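Local coordinates for protein D-hydantoinase (Ralstonia pickettii, PDB 1NFG) that probably catalyses the stereospecific hydrolysis of the cyclic amide bond in D-hydantoin derivatives, using a pair of zinc ions held in each subunit, at residues T263-L268 and Y283-P288; Y267-D272 and R290-H295; L258-T263 and F307-S312; R213-A218 and H237-E242. All blocks are in the same frame, centred on the assembly; numbering follows the deposited sequence.

Contact 1: residues T263-L268 and Y283-P288; sequences THYLYL and YVFTPP
Phe285 receives the edge of His264 on one face: His264 CD2 lies 3.3 Å above the Phe285 plane, over the ring centre, and the two planes stand at 75°, an edge-to-face pair. His264 has its CG wedged between the backbone N and the carbonyl carbon (chi1 49°), the rotation that carries the imidazole across to Phe285. The same CD2 also lies over the centre of the Tyr265 ring, so the imidazole turns its edge to Phe285 and lays a face over the Tyr265 ring. Tyr265, whose CG is anti to the carbonyl carbon, runs past Phe285 and carries its hydroxyl to the far end of the contact. There Tyr265 OH donates to Pro287 O at 2.8 Å, 18° from the carbonyl plane, just beyond the cis peptide that kinks the chain before Pro287. At the other end one methyl of Leu268 serves two rings, CD1 meeting the edge of Tyr283 at CD1 (3.5 Å) and that of Phe285 at CE2 (3.7 Å). Flat aromatics and a branched aliphatic suit this buried site, while the tyrosine hydroxyl satisfies a carbonyl beside Thr286, a probable substrate-binding residue, and so ties the cluster to the pocket wall.

Contact 2: residues Y267-D272 and R290-H295; sequences YLTKED and RAKKDH
Two direct hydrogen bonds join Leu268 and Lys270 to the first turn of helix 292-303 and the residue just ahead of its N-cap. His295 NE2 donates to Leu268 O at 2.8 Å; the acceptor lies almost in the imidazole plane, although the nitrogen approaches from well above the carbonyl plane, 53° out of it. Lys270 N reaches Arg290 O, also at 2.8 Å and in the plane of that carbonyl. Water 1 adds a third link, giving a hydrogen to Leu268 O and accepting one from Arg290 N, so two donors grip the leucine carbonyl.

Within each segment an aspartate folds back to an amide three residues earlier. Asp272 OD2 takes Thr269 N at 2.8 Å, and Asp294 OD2 takes the N-H of the N-cap residue Ala291 at 3.0 Å, each on its anti side. Short acidic side chains fit such places because they reach the amides at the beginning of a helical turn.

The packing is modest. His295 CG stands anti to the carbonyl carbon (chi1 -66°), which lays one ring face on its own helix, at Ala291 O and Lys292 CA, and the other against Tyr267 N. Thr269 CG2 crosses to His295 CE1 at 3.5 Å and to Lys292 CG at 4.0 Å.

Arg290 points its guanidinium elsewhere, into a salt bridge with Glu215. The contact thus fastens the loop after barrel strand 257-262 to helix 292-303, which follows it in the TIM barrel, with Trp299 of that helix against Tyr267 and helix 204-208 beside Lys270.

Contact 3: residues L258-T263 and F307-S312; sequences LAETCT and FETVSS
Glu260 and Ser311 both set their first side-chain group between the backbone N and the carbonyl carbon (chi1 53° and 52°), and the glutamate chain then bends at chi2, so that carboxylate and hydroxyl meet on the face of the sheet that carries Cys262 and Ser311. Ser311 OG donates weakly to Glu260 OE1 at 2.8 Å, with Cys262 SG nearby.

Phe307, with CG anti to the carbonyl carbon, lies near the other side. One face of its ring is turned to Thr261, while Ala259 CB meets its edge, 3.9 Å from CD1; the short side chains of Ala259 and Thr261 let the ring lie close to the strand.

Between these two faces the backbones pair in parallel. Thr261 O accepts Ser311 N at 2.9 Å and Ser311 O accepts Thr263 N at 3.2 Å, whereas Thr261 N to Thr309 O is long and weak. Ala259 O takes Glu308 N at 2.9 Å in a nearly straight bond (174°), and water 2 joins Ala259 N to Glu308 OE2, an oxygen also salt-bridged to Arg368.

Glu260 OE1 also accepts the Tyr234 hydroxyl, and OE2 accepts His57 ND1 and His237 N. Since both histidines bind zinc, this buried glutamate is a second-shell residue: it would hold the His57 ring in its rotation, probably strengthen it as a ligand, and draw Ser311 of the adjoining barrel strand into one polar network.

Contact 4: residues R213-A218 and H237-E242; sequences RVEAEA and HVTCEE
Ala216 on helix 212-229 comes nearest to Glu242, CA to CA 5.7 Å, where the turn leaving His237 enters helix 241-253 with Cys240 at its N-cap. The small methyl of Ala216 suits this close approach, its CB 4.0 Å from Glu242 CB.

A carboxylate from the helix, that of Glu215, carries the polar part. Glu215 places CG opposite the backbone N (chi1 -172°) and stays extended beyond it, spanning the gap from the helix to Thr239. There the two oxygens divide the work. OE2 receives Thr239 N at 2.9 Å through its syn lone pair, in a fairly straight bond (163°), while OE1 accepts the hydroxyl of Thr239, whose OG1 sits between backbone N and carbonyl carbon, though the modelled distance is doubtfully short. Threonine suits the place because its amide and hydroxyl can both face one carboxylate, which fixes the carboxylate's rotation.

Arg213 and Glu242 are of opposite charge, yet Arg213 NH1 stays 4.9 Å from Glu242 OE1, an electrostatic attraction at most.

Glu215 has further partners in Arg290, which forms a salt bridge to OE1, and Ser243, bonded to OE2; such company would probably favour its ionised form. His237, at the head of the turn, binds zinc together with His181. Strand 233-235 connects helix 212-229 to this turn in the TIM barrel, and the helix's outer side, at Arg213 and Val214, packs on Ile228 of the second subunit.

Contact 3 lies deepest, its centre about 7 Å from the chain centre, and is the one built on strand pairing. The centres of contacts 2 and 4 stand about 19 and 18 Å from the chain centre, where helix beginnings meet loops; contact 4 is nevertheless buried, whereas contact 2 is only partly so. Contact 1, also buried, is mainly aromatic and is nested with contact 2 inside the loop closed by contact 3. Contacts 1 and 2 share Tyr267 and Leu268. Salt bridges link the two outer contacts: Arg290 to Glu215 and Lys293 to Glu241 join contacts 2 and 4. Toward the zinc site, Glu260 connects contact 3 to His237 of contact 4, against which Tyr265 and Pro287 of contact 1 pack.

Contact 1: residues T263-L268 and Y283-P288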
loop_
_atom_site.group_PDB
_atom_site.type_symbol
_atom_site.label_atom_id
_atom_site.label_comp_id
_atom_site.label_asym_id
_atom_site.label_seq_id
_atom_site.Cartn_x
_atom_site.Cartn_y
_atom_site.Cartn_z
ATOM N N THR A 263 2.844 -3.114 26.711
ATOM C CA THR A 263 2.107 -2.129 27.471
ATOM C C THR A 263 2.508 -0.677 27.250
ATOM O O THR A 263 1.679 0.140 26.844
ATOM C CB THR A 263 2.217 -2.439 28.962
ATOM O OG1 THR A 263 2.060 -3.852 29.161
ATOM C CG2 THR A 263 1.151 -1.681 29.744
ATOM N N HIS A 264 3.773 -0.351 27.507
ATOM C CA HIS A 264 4.234 1.034 27.376
ATOM C C HIS A 264 4.100 1.658 25.988
ATOM O O HIS A 264 4.077 2.883 25.856
ATOM C CB HIS A 264 5.677 1.180 27.896
ATOM C CG HIS A 264 6.626 0.152 27.365
ATOM N ND1 HIS A 264 6.486 -1.194 27.627
ATOM C CD2 HIS A 264 7.720 0.271 26.577
ATOM C CE1 HIS A 264 7.453 -1.860 27.020
ATOM N NE2 HIS A 264 8.215 -0.995 26.375
ATOM N N TYR A 265 4.001 0.831 24.956
ATOM C CA TYR A 265 3.848 1.354 23.607
ATOM C C TYR A 265 2.404 1.767 23.331
ATOM O O TYR A 265 2.081 2.241 22.242
ATOM C CB TYR A 265 4.322 0.320 22.589
ATOM C CG TYR A 265 5.808 0.079 22.689
ATOM C CD1 TYR A 265 6.715 1.123 22.497
ATOM C CD2 TYR A 265 6.311 -1.182 23.008
ATOM C CE1 TYR A 265 8.083 0.920 22.622
ATOM C CE2 TYR A 265 7.681 -1.398 23.135
ATOM C CZ TYR A 265 8.561 -0.343 22.940
ATOM O OH TYR A 265 9.918 -0.556 23.059
ATOM N N LEU A 266 1.542 1.592 24.329
ATOM C CA LEU A 266 0.137 1.970 24.214
ATOM C C LEU A 266 -0.128 3.169 25.121
ATOM O O LEU A 266 -1.243 3.689 25.163
ATOM C CB LEU A 266 -0.770 0.822 24.664
ATOM C CG LEU A 266 -0.687 -0.536 23.972
ATOM C CD1 LEU A 266 -1.562 -1.519 24.721
ATOM C CD2 LEU A 266 -1.132 -0.420 22.521
ATOM N N TYR A 267 0.900 3.618 25.832
ATOM C CA TYR A 267 0.724 4.708 26.774
ATOM C C TYR A 267 1.789 5.785 26.799
ATOM O O TYR A 267 1.495 6.935 27.119
ATOM C CB TYR A 267 0.596 4.126 28.186
ATOM C CG TYR A 267 -0.690 3.372 28.427
ATOM C CD1 TYR A 267 -1.868 4.051 28.720
ATOM C CD2 TYR A 267 -0.734 1.980 28.345
ATOM C CE1 TYR A 267 -3.056 3.376 28.930
ATOM C CE2 TYR A 267 -1.923 1.289 28.551
ATOM C CZ TYR A 267 -3.083 1.998 28.844
ATOM O OH TYR A 267 -4.276 1.337 29.050
ATOM N N LEU A 268 3.027 5.429 26.483
ATOM C CA LEU A 268 4.104 6.407 26.537
ATOM C C LEU A 268 4.490 6.973 25.180
ATOM O O LEU A 268 4.259 6.352 24.144
ATOM C CB LEU A 268 5.318 5.780 27.226
ATOM C CG LEU A 268 4.979 5.084 28.555
ATOM C CD1 LEU A 268 6.248 4.569 29.197
ATOM C CD2 LEU A 268 4.276 6.050 29.496
ATOM N N TYR A 283 12.293 6.556 30.848
ATOM C CA TYR A 283 11.612 6.098 29.645
ATOM C C TYR A 283 12.529 5.701 28.523
ATOM O O TYR A 283 12.103 5.589 27.374
ATOM C CB TYR A 283 10.643 7.180 29.188
ATOM C CG TYR A 283 9.731 7.558 30.317
ATOM C CD1 TYR A 283 8.631 6.770 30.635
ATOM C CD2 TYR A 283 10.042 8.627 31.155
ATOM C CE1 TYR A 283 7.868 7.029 31.763
ATOM C CE2 TYR A 283 9.291 8.894 32.287
ATOM C CZ TYR A 283 8.208 8.089 32.585
ATOM O OH TYR A 283 7.475 8.327 33.721
ATOM N N VAL A 284 13.790 5.474 28.856
ATOM C CA VAL A 284 14.743 5.062 27.852
ATOM C C VAL A 284 14.677 3.549 27.676
ATOM O O VAL A 284 15.372 2.790 28.364
ATOM C CB VAL A 284 16.184 5.474 28.225
ATOM C CG1 VAL A 284 17.169 4.884 27.226
ATOM C CG2 VAL A 284 16.300 6.991 28.240
ATOM N N PHE A 285 13.808 3.116 26.768
ATOM C CA PHE A 285 13.671 1.702 26.448
ATOM C C PHE A 285 13.713 1.594 24.933
ATOM O O PHE A 285 13.593 2.601 24.233
ATOM C CB PHE A 285 12.377 1.116 27.020
ATOM C CG PHE A 285 11.177 1.991 26.843
ATOM C CD1 PHE A 285 10.582 2.139 25.598
ATOM C CD2 PHE A 285 10.635 2.665 27.932
ATOM C CE1 PHE A 285 9.466 2.943 25.443
ATOM C CE2 PHE A 285 9.520 3.470 27.789
ATOM C CZ PHE A 285 8.931 3.611 26.542
ATOM N N THR A 286 13.888 0.377 24.432
ATOM C CA THR A 286 14.004 0.161 23.002
ATOM C C THR A 286 13.066 -0.907 22.448
ATOM O O THR A 286 12.892 -1.959 23.057
ATOM C CB THR A 286 15.460 -0.226 22.667
ATOM O OG1 THR A 286 16.329 0.851 23.039
ATOM C CG2 THR A 286 15.621 -0.533 21.186
ATOM N N PRO A 287 12.448 -0.645 21.278
ATOM C CA PRO A 287 12.600 0.589 20.501
ATOM C C PRO A 287 12.092 1.790 21.289
ATOM O O PRO A 287 11.427 1.631 22.314
ATOM C CB PRO A 287 11.784 0.304 19.251
ATOM C CG PRO A 287 12.035 -1.151 19.037
ATOM C CD PRO A 287 11.852 -1.703 20.440
ATOM N N PRO A 288 12.389 3.009 20.820
ATOM C CA PRO A 288 11.959 4.230 21.510
ATOM C C PRO A 288 10.452 4.428 21.576
ATOM O O PRO A 288 9.710 3.932 20.729
ATOM C CB PRO A 288 12.619 5.348 20.695
ATOM C CG PRO A 288 13.716 4.670 19.956
ATOM C CD PRO A 288 13.119 3.347 19.588
#

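Contact 2: residues Y267-D272 and R290-H295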
loop_
_atom_site.group_PDB
_atom_site.type_symbol
_atom_site.label_atom_id
_atom_site.label_comp_id
_atom_site.label_asym_id
_atom_site.label_seq_id
_atom_site.Cartn_x
_atom_site.Cartn_y
_atom_site.Cartn_z
ATOM N N TYR A 267 0.900 3.618 25.832
ATOM C CA TYR A 267 0.724 4.708 26.774
ATOM C C TYR A 267 1.789 5.785 26.799
ATOM O O TYR A 267 1.495 6.935 27.119
ATOM C CB TYR A 267 0.596 4.126 28.186
ATOM C CG TYR A 267 -0.690 3.372 28.427
ATOM C CD1 TYR A 267 -1.868 4.051 28.720
ATOM C CD2 TYR A 267 -0.734 1.980 28.345
ATOM C CE1 TYR A 267 -3.056 3.376 28.930
ATOM C CE2 TYR A 267 -1.923 1.289 28.551
ATOM C CZ TYR A 267 -3.083 1.998 28.844
ATOM O OH TYR A 267 -4.276 1.337 29.050
ATOM N N LEU A 268 3.027 5.429 26.483
ATOM C CA LEU A 268 4.104 6.407 26.537
ATOM C C LEU A 268 4.490 6.973 25.180
ATOM O O LEU A 268 4.259 6.352 24.144
ATOM C CB LEU A 268 5.318 5.780 27.226
ATOM C CG LEU A 268 4.979 5.084 28.555
ATOM C CD1 LEU A 268 6.248 4.569 29.197
ATOM C CD2 LEU A 268 4.276 6.050 29.496
ATOM N N THR A 269 5.076 8.164 25.190
ATOM C CA THR A 269 5.491 8.817 23.949
ATOM C C THR A 269 6.894 9.372 24.108
ATOM O O THR A 269 7.350 9.600 25.227
ATOM C CB THR A 269 4.577 9.986 23.597
ATOM O OG1 THR A 269 4.748 11.022 24.574
ATOM C CG2 THR A 269 3.126 9.536 23.578
ATOM N N LYS A 270 7.566 9.615 22.986
ATOM C CA LYS A 270 8.922 10.132 23.029
ATOM C C LYS A 270 9.005 11.422 23.832
ATOM O O LYS A 270 10.064 11.757 24.350
ATOM C CB LYS A 270 9.469 10.346 21.616
ATOM C CG LYS A 270 8.846 11.485 20.862
ATOM C CD LYS A 270 9.570 11.717 19.549
ATOM C CE LYS A 270 9.033 12.949 18.842
ATOM N NZ LYS A 270 9.754 13.183 17.561
ATOM N N GLU A 271 7.894 12.139 23.954
ATOM C CA GLU A 271 7.907 13.375 24.724
ATOM C C GLU A 271 8.202 13.082 26.191
ATOM O O GLU A 271 8.662 13.954 26.928
ATOM C CB GLU A 271 6.574 14.115 24.600
ATOM C CG GLU A 271 6.389 14.876 23.290
ATOM C CD GLU A 271 6.417 13.973 22.067
ATOM O OE1 GLU A 271 5.672 12.965 22.054
ATOM O OE2 GLU A 271 7.177 14.273 21.116
ATOM N N ASP A 272 7.942 11.848 26.614
ATOM C CA ASP A 272 8.210 11.454 27.993
ATOM C C ASP A 272 9.715 11.500 28.289
ATOM O O ASP A 272 10.125 11.684 29.438
ATOM C CB ASP A 272 7.673 10.042 28.269
ATOM C CG ASP A 272 6.162 10.005 28.414
ATOM O OD1 ASP A 272 5.628 10.781 29.236
ATOM O OD2 ASP A 272 5.509 9.194 27.714
ATOM N N ARG A 290 7.059 6.019 20.935
ATOM C CA ARG A 290 6.619 6.706 19.731
ATOM C C ARG A 290 5.696 7.900 19.978
ATOM O O ARG A 290 5.978 8.743 20.828
ATOM C CB ARG A 290 5.949 5.696 18.807
ATOM C CG ARG A 290 6.830 4.495 18.492
ATOM C CD ARG A 290 8.207 4.935 18.020
ATOM N NE ARG A 290 8.964 3.830 17.441
ATOM C CZ ARG A 290 10.231 3.918 17.046
ATOM N NH1 ARG A 290 10.891 5.064 17.170
ATOM N NH2 ARG A 290 10.836 2.859 16.526
ATOM N N ALA A 291 4.600 7.981 19.228
ATOM C CA ALA A 291 3.653 9.083 19.384
ATOM C C ALA A 291 2.244 8.567 19.647
ATOM O O ALA A 291 1.970 7.377 19.464
ATOM C CB ALA A 291 3.662 9.946 18.141
ATOM N N LYS A 292 1.351 9.462 20.065
ATOM C CA LYS A 292 -0.028 9.081 20.344
ATOM C C LYS A 292 -0.731 8.446 19.152
ATOM O O LYS A 292 -1.552 7.542 19.322
ATOM C CB LYS A 292 -0.835 10.291 20.814
ATOM C CG LYS A 292 -0.397 10.823 22.168
ATOM C CD LYS A 292 -1.314 11.927 22.672
ATOM C CE LYS A 292 -0.900 12.401 24.065
ATOM N NZ LYS A 292 -1.802 13.476 24.587
ATOM N N LYS A 293 -0.421 8.907 17.944
ATOM C CA LYS A 293 -1.070 8.339 16.774
ATOM C C LYS A 293 -0.692 6.869 16.661
ATOM O O LYS A 293 -1.444 6.057 16.114
ATOM C CB LYS A 293 -0.684 9.113 15.504
ATOM C CG LYS A 293 0.794 9.105 15.141
ATOM C CD LYS A 293 1.119 8.048 14.098
ATOM C CE LYS A 293 2.569 8.167 13.642
ATOM N NZ LYS A 293 2.956 7.112 12.657
ATOM N N ASP A 294 0.469 6.515 17.194
ATOM C CA ASP A 294 0.892 5.125 17.147
ATOM C C ASP A 294 0.074 4.336 18.175
ATOM O O ASP A 294 -0.200 3.150 17.984
ATOM C CB ASP A 294 2.395 5.019 17.422
ATOM C CG ASP A 294 3.235 5.711 16.347
ATOM O OD1 ASP A 294 3.348 5.166 15.226
ATOM O OD2 ASP A 294 3.773 6.810 16.625
ATOM N N HIS A 295 -0.332 5.001 19.256
ATOM C CA HIS A 295 -1.153 4.346 20.272
ATOM C C HIS A 295 -2.473 3.917 19.627
ATOM O O HIS A 295 -2.943 2.795 19.832
ATOM C CB HIS A 295 -1.481 5.297 21.425
ATOM C CG HIS A 295 -0.298 5.708 22.241
ATOM N ND1 HIS A 295 -0.366 6.711 23.185
ATOM C CD2 HIS A 295 0.979 5.261 22.258
ATOM C CE1 HIS A 295 0.820 6.867 23.745
ATOM N NE2 HIS A 295 1.654 6.000 23.201
HETATM O O HOH W 1 5.177 4.548 22.293
#

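Contact 3: residues L258-T263 and F307-S312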
loop_
_atom_site.group_PDB
_atom_site.type_symbol
_atom_site.label_atom_id
_atom_site.label_comp_id
_atom_site.label_asym_id
_atom_site.label_seq_id
_atom_site.Cartn_x
_atom_site.Cartn_y
_atom_site.Cartn_z
ATOM N N LEU A 258 4.169 -13.283 12.819
ATOM C CA LEU A 258 3.423 -13.028 14.041
ATOM C C LEU A 258 4.082 -11.823 14.658
ATOM O O LEU A 258 5.245 -11.555 14.380
ATOM C CB LEU A 258 3.533 -14.202 15.013
ATOM C CG LEU A 258 3.362 -15.601 14.426
ATOM C CD1 LEU A 258 3.476 -16.622 15.532
ATOM C CD2 LEU A 258 2.013 -15.712 13.728
ATOM N N ALA A 259 3.347 -11.097 15.491
ATOM C CA ALA A 259 3.902 -9.932 16.143
ATOM C C ALA A 259 3.183 -9.665 17.457
ATOM O O ALA A 259 2.134 -10.246 17.734
ATOM C CB ALA A 259 3.803 -8.725 15.226
ATOM N N GLU A 260 3.756 -8.777 18.260
ATOM C CA GLU A 260 3.199 -8.415 19.557
ATOM C C GLU A 260 3.519 -6.950 19.835
ATOM O O GLU A 260 4.192 -6.296 19.038
ATOM C CB GLU A 260 3.842 -9.267 20.656
ATOM C CG GLU A 260 5.381 -9.217 20.640
ATOM C CD GLU A 260 6.014 -9.380 22.021
ATOM O OE1 GLU A 260 5.673 -10.354 22.726
ATOM O OE2 GLU A 260 6.860 -8.536 22.401
ATOM N N THR A 261 3.014 -6.435 20.953
ATOM C CA THR A 261 3.324 -5.068 21.379
ATOM C C THR A 261 3.529 -5.161 22.877
ATOM O O THR A 261 3.357 -6.237 23.469
ATOM C CB THR A 261 2.201 -4.053 21.150
ATOM O OG1 THR A 261 1.496 -4.380 19.957
ATOM C CG2 THR A 261 2.793 -2.660 20.993
ATOM N N CYS A 262 3.882 -4.040 23.491
ATOM C CA CYS A 262 4.117 -4.042 24.911
ATOM C C CYS A 262 3.420 -2.858 25.548
ATOM O O CYS A 262 3.400 -1.759 25.004
ATOM C CB CYS A 262 5.630 -4.029 25.187
ATOM S SG CYS A 262 6.535 -5.420 24.391
ATOM N N THR A 263 2.844 -3.114 26.711
ATOM C CA THR A 263 2.107 -2.129 27.471
ATOM C C THR A 263 2.508 -0.677 27.250
ATOM O O THR A 263 1.679 0.140 26.844
ATOM C CB THR A 263 2.217 -2.439 28.962
ATOM O OG1 THR A 263 2.060 -3.852 29.161
ATOM C CG2 THR A 263 1.151 -1.681 29.744
ATOM N N PHE A 307 -2.244 -8.582 16.661
ATOM C CA PHE A 307 -1.195 -9.063 17.561
ATOM C C PHE A 307 -1.515 -10.328 18.350
ATOM O O PHE A 307 -2.669 -10.611 18.659
ATOM C CB PHE A 307 -0.813 -7.957 18.541
ATOM C CG PHE A 307 -0.197 -6.752 17.885
ATOM C CD1 PHE A 307 0.913 -6.889 17.050
ATOM C CD2 PHE A 307 -0.707 -5.476 18.121
ATOM C CE1 PHE A 307 1.505 -5.773 16.467
ATOM C CE2 PHE A 307 -0.120 -4.353 17.539
ATOM C CZ PHE A 307 0.989 -4.500 16.713
ATOM N N GLU A 308 -0.472 -11.078 18.689
ATOM C CA GLU A 308 -0.631 -12.311 19.442
ATOM C C GLU A 308 -0.753 -12.047 20.938
ATOM O O GLU A 308 -1.255 -12.891 21.680
ATOM C CB GLU A 308 0.558 -13.228 19.201
ATOM C CG GLU A 308 0.783 -13.556 17.758
ATOM C CD GLU A 308 -0.426 -14.191 17.135
ATOM O OE1 GLU A 308 -0.977 -15.124 17.750
ATOM O OE2 GLU A 308 -0.823 -13.766 16.029
ATOM N N THR A 309 -0.309 -10.876 21.384
ATOM C CA THR A 309 -0.365 -10.570 22.806
ATOM C C THR A 309 0.180 -9.187 23.094
ATOM O O THR A 309 0.669 -8.508 22.204
ATOM C CB THR A 309 0.505 -11.576 23.614
ATOM O OG1 THR A 309 0.406 -11.298 25.015
ATOM C CG2 THR A 309 1.969 -11.449 23.211
ATOM N N VAL A 310 0.078 -8.778 24.353
ATOM C CA VAL A 310 0.629 -7.509 24.808
ATOM C C VAL A 310 1.519 -7.931 25.975
ATOM O O VAL A 310 1.022 -8.172 27.077
ATOM C CB VAL A 310 -0.448 -6.538 25.344
ATOM C CG1 VAL A 310 0.227 -5.294 25.916
ATOM C CG2 VAL A 310 -1.418 -6.155 24.237
ATOM N N SER A 311 2.820 -8.060 25.721
ATOM C CA SER A 311 3.765 -8.463 26.757
ATOM C C SER A 311 4.354 -7.214 27.382
ATOM O O SER A 311 3.972 -6.109 27.002
ATOM C CB SER A 311 4.863 -9.355 26.170
ATOM O OG SER A 311 5.477 -8.758 25.043
ATOM N N SER A 312 5.282 -7.377 28.326
ATOM C CA SER A 312 5.870 -6.224 29.016
ATOM C C SER A 312 7.310 -5.821 28.689
ATOM O O SER A 312 7.650 -4.642 28.772
ATOM C CB SER A 312 5.767 -6.420 30.536
ATOM O OG SER A 312 6.554 -7.523 30.972
HETATM O O HOH W 2 0.545 -11.761 14.689
#

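Contact 4: residues R213-A218 and H237-E242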
loop_
_atom_site.group_PDB
_atom_site.type_symbol
_atom_site.label_atom_id
_atom_site.label_comp_id
_atom_site.label_asym_id
_atom_site.label_seq_id
_atom_site.Cartn_x
_atom_site.Cartn_y
_atom_site.Cartn_z
ATOM N N ARG A 213 11.804 4.503 11.068
ATOM C CA ARG A 213 12.394 3.870 9.895
ATOM C C ARG A 213 13.386 2.783 10.285
ATOM O O ARG A 213 13.460 1.740 9.634
ATOM C CB ARG A 213 13.103 4.900 9.027
ATOM C CG ARG A 213 13.308 4.433 7.602
ATOM C CD ARG A 213 12.021 4.630 6.840
ATOM N NE ARG A 213 11.292 3.396 6.578
ATOM C CZ ARG A 213 9.970 3.346 6.449
ATOM N NH1 ARG A 213 9.250 4.454 6.574
ATOM N NH2 ARG A 213 9.372 2.198 6.166
ATOM N N VAL A 214 14.155 3.043 11.341
ATOM C CA VAL A 214 15.143 2.091 11.837
ATOM C C VAL A 214 14.452 0.775 12.188
ATOM O O VAL A 214 14.947 -0.311 11.863
ATOM C CB VAL A 214 15.856 2.641 13.089
ATOM C CG1 VAL A 214 16.781 1.583 13.675
ATOM C CG2 VAL A 214 16.643 3.885 12.728
ATOM N N GLU A 215 13.301 0.879 12.848
ATOM C CA GLU A 215 12.532 -0.300 13.228
ATOM C C GLU A 215 11.884 -0.937 11.998
ATOM O O GLU A 215 12.011 -2.142 11.767
ATOM C CB GLU A 215 11.441 0.082 14.244
ATOM C CG GLU A 215 10.704 -1.112 14.853
ATOM C CD GLU A 215 9.652 -0.707 15.882
ATOM O OE1 GLU A 215 9.821 0.353 16.526
ATOM O OE2 GLU A 215 8.660 -1.460 16.057
ATOM N N ALA A 216 11.194 -0.118 11.210
ATOM C CA ALA A 216 10.490 -0.591 10.019
ATOM C C ALA A 216 11.365 -1.425 9.090
ATOM O O ALA A 216 11.014 -2.552 8.742
ATOM C CB ALA A 216 9.902 0.598 9.262
ATOM N N GLU A 217 12.505 -0.867 8.695
ATOM C CA GLU A 217 13.428 -1.554 7.796
ATOM C C GLU A 217 13.781 -2.945 8.324
ATOM O O GLU A 217 13.565 -3.951 7.643
ATOM C CB GLU A 217 14.699 -0.709 7.613
ATOM C CG GLU A 217 15.679 -1.215 6.549
ATOM C CD GLU A 217 16.351 -2.516 6.939
ATOM O OE1 GLU A 217 17.039 -2.536 7.986
ATOM O OE2 GLU A 217 16.189 -3.518 6.201
ATOM N N ALA A 218 14.314 -2.998 9.543
ATOM C CA ALA A 218 14.706 -4.265 10.155
ATOM C C ALA A 218 13.537 -5.240 10.169
ATOM O O ALA A 218 13.683 -6.422 9.829
ATOM C CB ALA A 218 15.207 -4.024 11.564
ATOM N N HIS A 237 7.911 -6.655 20.314
ATOM C CA HIS A 237 7.632 -5.233 20.443
ATOM C C HIS A 237 7.489 -4.389 19.169
ATOM O O HIS A 237 8.368 -3.594 18.842
ATOM C CB HIS A 237 8.650 -4.568 21.385
ATOM C CG HIS A 237 10.084 -4.842 21.040
ATOM N ND1 HIS A 237 10.567 -4.796 19.749
ATOM C CD2 HIS A 237 11.148 -5.128 21.828
ATOM C CE1 HIS A 237 11.865 -5.044 19.758
ATOM N NE2 HIS A 237 12.241 -5.249 21.006
ATOM N N VAL A 238 6.385 -4.578 18.446
ATOM C CA VAL A 238 6.099 -3.760 17.268
ATOM C C VAL A 238 5.598 -2.495 17.950
ATOM O O VAL A 238 4.643 -2.547 18.724
ATOM C CB VAL A 238 4.970 -4.343 16.416
ATOM C CG1 VAL A 238 4.546 -3.325 15.371
ATOM C CG2 VAL A 238 5.441 -5.630 15.744
ATOM N N THR A 239 6.223 -1.364 17.658
ATOM C CA THR A 239 5.877 -0.131 18.348
ATOM C C THR A 239 5.267 1.044 17.582
ATOM O O THR A 239 4.831 2.015 18.199
ATOM C CB THR A 239 7.127 0.404 19.040
ATOM O OG1 THR A 239 7.984 1.007 18.058
ATOM C CG2 THR A 239 7.887 -0.743 19.698
ATOM N N CYS A 240 5.234 0.983 16.258
ATOM C CA CYS A 240 4.710 2.117 15.514
ATOM C C CYS A 240 4.011 1.731 14.229
ATOM O O CYS A 240 4.089 0.586 13.776
ATOM C CB CYS A 240 5.851 3.081 15.193
ATOM S SG CYS A 240 7.162 2.308 14.202
ATOM N N GLU A 241 3.347 2.713 13.632
ATOM C CA GLU A 241 2.607 2.512 12.397
ATOM C C GLU A 241 3.447 1.958 11.244
ATOM O O GLU A 241 3.017 1.030 10.547
ATOM C CB GLU A 241 1.942 3.830 11.989
ATOM C CG GLU A 241 1.316 3.833 10.612
ATOM C CD GLU A 241 0.478 5.077 10.364
ATOM O OE1 GLU A 241 0.820 6.152 10.910
ATOM O OE2 GLU A 241 -0.517 4.977 9.612
ATOM N N GLU A 242 4.644 2.505 11.047
ATOM C CA GLU A 242 5.482 2.042 9.948
ATOM C C GLU A 242 5.965 0.602 10.064
ATOM O O GLU A 242 5.944 -0.131 9.078
ATOM C CB GLU A 242 6.673 2.991 9.724
ATOM C CG GLU A 242 7.058 3.815 10.923
ATOM C CD GLU A 242 6.219 5.064 11.089
ATOM O OE1 GLU A 242 6.277 5.935 10.197
ATOM O OE2 GLU A 242 5.512 5.180 12.117
#